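Local coordinates for protein fumarate lyase (Mesorhizobium sp., PDB 3C8T) that belongs to the fumarate lyase family of largely helical proteins that assemble as tetramers, at residues 187-191 with 207-212. Numbering follows the deposited sequence.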
ATOM      1  N   VAL A 187     -17.397 -21.897   1.199  1.00 26.10           N
ATOM      2  CA  VAL A 187     -18.759 -21.972   1.683  1.00 27.45           C
ATOM      3  C   VAL A 187     -19.637 -21.351   0.638  1.00 28.34           C
ATOM      4  O   VAL A 187     -19.207 -20.481  -0.118  1.00 29.06           O
ATOM      5  CB  VAL A 187     -18.994 -21.246   3.073  1.00 27.23           C
ATOM      6  CG1 VAL A 187     -18.318 -21.981   4.210  1.00 27.96           C
ATOM      7  CG2 VAL A 187     -18.561 -19.797   3.053  1.00 26.14           C
ATOM      8  N   VAL A 188     -20.879 -21.830   0.582  1.00 29.10           N
ATOM      9  CA  VAL A 188     -21.887 -21.361  -0.372  1.00 28.88           C
ATOM     10  C   VAL A 188     -22.275 -19.932  -0.031  1.00 28.26           C
ATOM     11  O   VAL A 188     -22.222 -19.520   1.154  1.00 28.70           O
ATOM     12  CB  VAL A 188     -23.139 -22.336  -0.332  1.00 29.57           C
ATOM     13  CG1 VAL A 188     -24.151 -21.997   0.822  1.00 28.24           C
ATOM     14  CG2 VAL A 188     -23.831 -22.348  -1.644  1.00 32.15           C
ATOM     15  N   GLU A 189     -22.662 -19.158  -1.035  1.00 27.99           N
ATOM     16  CA  GLU A 189     -23.439 -17.949  -0.739  1.00 28.39           C
ATOM     17  C   GLU A 189     -24.866 -18.089  -1.307  1.00 29.09           C
ATOM     18  O   GLU A 189     -25.038 -18.153  -2.532  1.00 27.91           O
ATOM     19  CB  GLU A 189     -22.796 -16.684  -1.312  1.00 28.28           C
ATOM     20  CG  GLU A 189     -23.589 -15.435  -0.950  1.00 28.40           C
ATOM     21  CD  GLU A 189     -23.068 -14.774   0.305  1.00 28.69           C
ATOM     22  OE1 GLU A 189     -23.653 -15.035   1.359  1.00 26.64           O
ATOM     23  OE2 GLU A 189     -22.071 -14.017   0.240  1.00 29.55           O
ATOM     24  N   PHE A 190     -25.869 -18.157  -0.429  1.00 29.49           N
ATOM     25  CA  PHE A 190     -27.254 -18.092  -0.888  1.00 30.40           C
ATOM     26  C   PHE A 190     -28.133 -17.435   0.166  1.00 31.36           C
ATOM     27  O   PHE A 190     -28.536 -18.084   1.172  1.00 31.44           O
ATOM     28  CB  PHE A 190     -27.802 -19.481  -1.269  1.00 30.61           C
ATOM     29  CG  PHE A 190     -29.187 -19.426  -1.830  1.00 30.82           C
ATOM     30  CD1 PHE A 190     -29.409 -18.907  -3.106  1.00 29.26           C
ATOM     31  CD2 PHE A 190     -30.272 -19.866  -1.065  1.00 30.41           C
ATOM     32  CE1 PHE A 190     -30.695 -18.830  -3.617  1.00 32.84           C
ATOM     33  CE2 PHE A 190     -31.553 -19.789  -1.539  1.00 31.36           C
ATOM     34  CZ  PHE A 190     -31.795 -19.276  -2.822  1.00 32.35           C
ATOM     35  N   SER A 191     -28.393 -16.139  -0.025  1.00 31.44           N
ATOM     36  CA  SER A 191     -29.136 -15.386   0.988  1.00 31.85           C
ATOM     37  C   SER A 191     -30.110 -14.366   0.435  1.00 31.63           C
ATOM     38  O   SER A 191     -30.798 -13.711   1.196  1.00 32.22           O
ATOM     39  CB  SER A 191     -28.191 -14.695   1.976  1.00 33.01           C
ATOM     40  OG  SER A 191     -27.537 -15.637   2.819  1.00 34.48           O
ATOM     41  N   VAL A 207     -32.975 -24.464   2.053  1.00 35.82           N
ATOM     42  CA  VAL A 207     -32.439 -24.330   0.688  1.00 35.17           C
ATOM     43  C   VAL A 207     -30.907 -24.115   0.685  1.00 35.56           C
ATOM     44  O   VAL A 207     -30.171 -24.801  -0.027  1.00 34.65           O
ATOM     45  CB  VAL A 207     -33.138 -23.191  -0.046  1.00 34.73           C
ATOM     46  CG1 VAL A 207     -32.559 -23.001  -1.468  1.00 33.92           C
ATOM     47  CG2 VAL A 207     -34.641 -23.452  -0.081  1.00 34.86           C
ATOM     48  N   GLN A 208     -30.456 -23.173   1.513  1.00 35.76           N
ATOM     49  CA  GLN A 208     -29.043 -22.774   1.608  1.00 35.85           C
ATOM     50  C   GLN A 208     -28.149 -23.964   1.949  1.00 36.31           C
ATOM     51  O   GLN A 208     -27.098 -24.175   1.319  1.00 36.37           O
ATOM     52  CB  GLN A 208     -28.875 -21.647   2.662  1.00 35.68           C
ATOM     53  CG  GLN A 208     -27.474 -21.083   2.735  1.00 35.45           C
ATOM     54  CD  GLN A 208     -27.262 -20.213   3.923  1.00 37.02           C
ATOM     55  OE1 GLN A 208     -26.848 -20.700   4.971  1.00 37.25           O
ATOM     56  NE2 GLN A 208     -27.540 -18.902   3.787  1.00 36.22           N
ATOM     57  N   ARG A 209     -28.571 -24.729   2.949  1.00 36.30           N
ATOM     58  CA  ARG A 209     -27.901 -25.960   3.354  1.00 37.34           C
ATOM     59  C   ARG A 209     -27.939 -27.077   2.304  1.00 37.40           C
ATOM     60  O   ARG A 209     -26.927 -27.730   2.058  1.00 38.03           O
ATOM     61  CB  ARG A 209     -28.521 -26.460   4.653  1.00 38.27           C
ATOM     62  CG  ARG A 209     -28.202 -25.577   5.824  1.00 41.67           C
ATOM     63  CD  ARG A 209     -29.157 -25.845   6.963  1.00 47.05           C
ATOM     64  NE  ARG A 209     -28.863 -24.973   8.103  1.00 47.99           N
ATOM     65  CZ  ARG A 209     -29.735 -24.717   9.074  1.00 50.73           C
ATOM     66  NH1 ARG A 209     -30.954 -25.252   9.029  1.00 48.43           N
ATOM     67  NH2 ARG A 209     -29.399 -23.909  10.077  1.00 49.75           N
ATOM     68  N   GLU A 210     -29.105 -27.312   1.704  1.00 37.29           N
ATOM     69  CA  GLU A 210     -29.200 -28.259   0.595  1.00 37.28           C
ATOM     70  C   GLU A 210     -28.285 -27.917  -0.578  1.00 35.54           C
ATOM     71  O   GLU A 210     -27.665 -28.798  -1.184  1.00 35.94           O
ATOM     72  CB  GLU A 210     -30.637 -28.386   0.099  1.00 37.71           C
ATOM     73  CG  GLU A 210     -31.361 -29.531   0.705  1.00 41.66           C
ATOM     74  CD  GLU A 210     -30.547 -30.828   0.643  1.00 47.22           C
ATOM     75  OE1 GLU A 210     -30.358 -31.385  -0.478  1.00 47.92           O
ATOM     76  OE2 GLU A 210     -30.094 -31.272   1.728  1.00 48.60           O
ATOM     77  N   LEU A 211     -28.235 -26.634  -0.898  1.00 34.93           N
ATOM     78  CA  LEU A 211     -27.409 -26.109  -1.971  1.00 34.38           C
ATOM     79  C   LEU A 211     -25.913 -26.306  -1.699  1.00 33.68           C
ATOM     80  O   LEU A 211     -25.173 -26.663  -2.592  1.00 34.19           O
ATOM     81  CB  LEU A 211     -27.743 -24.637  -2.203  1.00 34.23           C
ATOM     82  CG  LEU A 211     -26.933 -23.870  -3.246  1.00 33.81           C
ATOM     83  CD1 LEU A 211     -27.189 -24.450  -4.596  1.00 33.67           C
ATOM     84  CD2 LEU A 211     -27.341 -22.410  -3.226  1.00 34.53           C
ATOM     85  N   ALA A 212     -25.487 -26.111  -0.463  1.00 33.35           N
ATOM     86  CA  ALA A 212     -24.097 -26.355  -0.093  1.00 33.94           C
ATOM     87  C   ALA A 212     -23.759 -27.834  -0.377  1.00 35.20           C
ATOM     88  O   ALA A 212     -22.703 -28.166  -0.924  1.00 34.85           O
ATOM     89  CB  ALA A 212     -23.888 -26.016   1.361  1.00 32.10           C
TER
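Gln208 reaches from the helix 204-215 to the extended loop at Phe190 and makes the one hydrogen bond between the two segments. Gln208 NE2 donates an N-H to Phe190 O at 2.9 Å, nearly straight at 173°. Seen from the donor the geometry is flat, with the oxygen lying in the plane of the Gln208 amide; seen from the acceptor it is not, since NE2 stands 41° above the carbonyl plane. CG lies anti to the backbone N (chi1 -175°) and the chain stays extended beyond it, which carries the amide away from the helix to the loop. Ser191 OG lies 3.4 Å from the same NE2, but its firmer partner is Thr223 OG1.

The rest of the contact is mostly apolar side-chain packing. Val188 and Phe190, alternate residues of the loop, both turn their side chains to the helix and fit around Leu211. Val188 divides its branches: CG2 meets Leu211 CG at 3.8 Å, while CG1 rests against Ala212 CB, Gln208 CG and the Gln208 carbonyl oxygen, the last at 3.7 Å from Val188 CG1. Phe190 meets Leu211 nearly at right angles, with CD2 of the leucine 3.6 Å from Phe190 CB and close to the root of the ring. Farther out, Phe190 CE2 touches Val207 CG1 at 3.4 Å. Leu37 of helix 23-43 also packs on both Phe190 and Val207, and Asp106 of helix 104-140 accepts a bond from Ser191 N.

The loop after helix 160-185 is thus fastened to the next helix by apolar side chains one helical turn apart, Val207 and Leu211. Within this buried contact, the Gln208 amide supplies a well-aligned donor to the Phe190 carbonyl, probably helping to fix the loop's position along the helix.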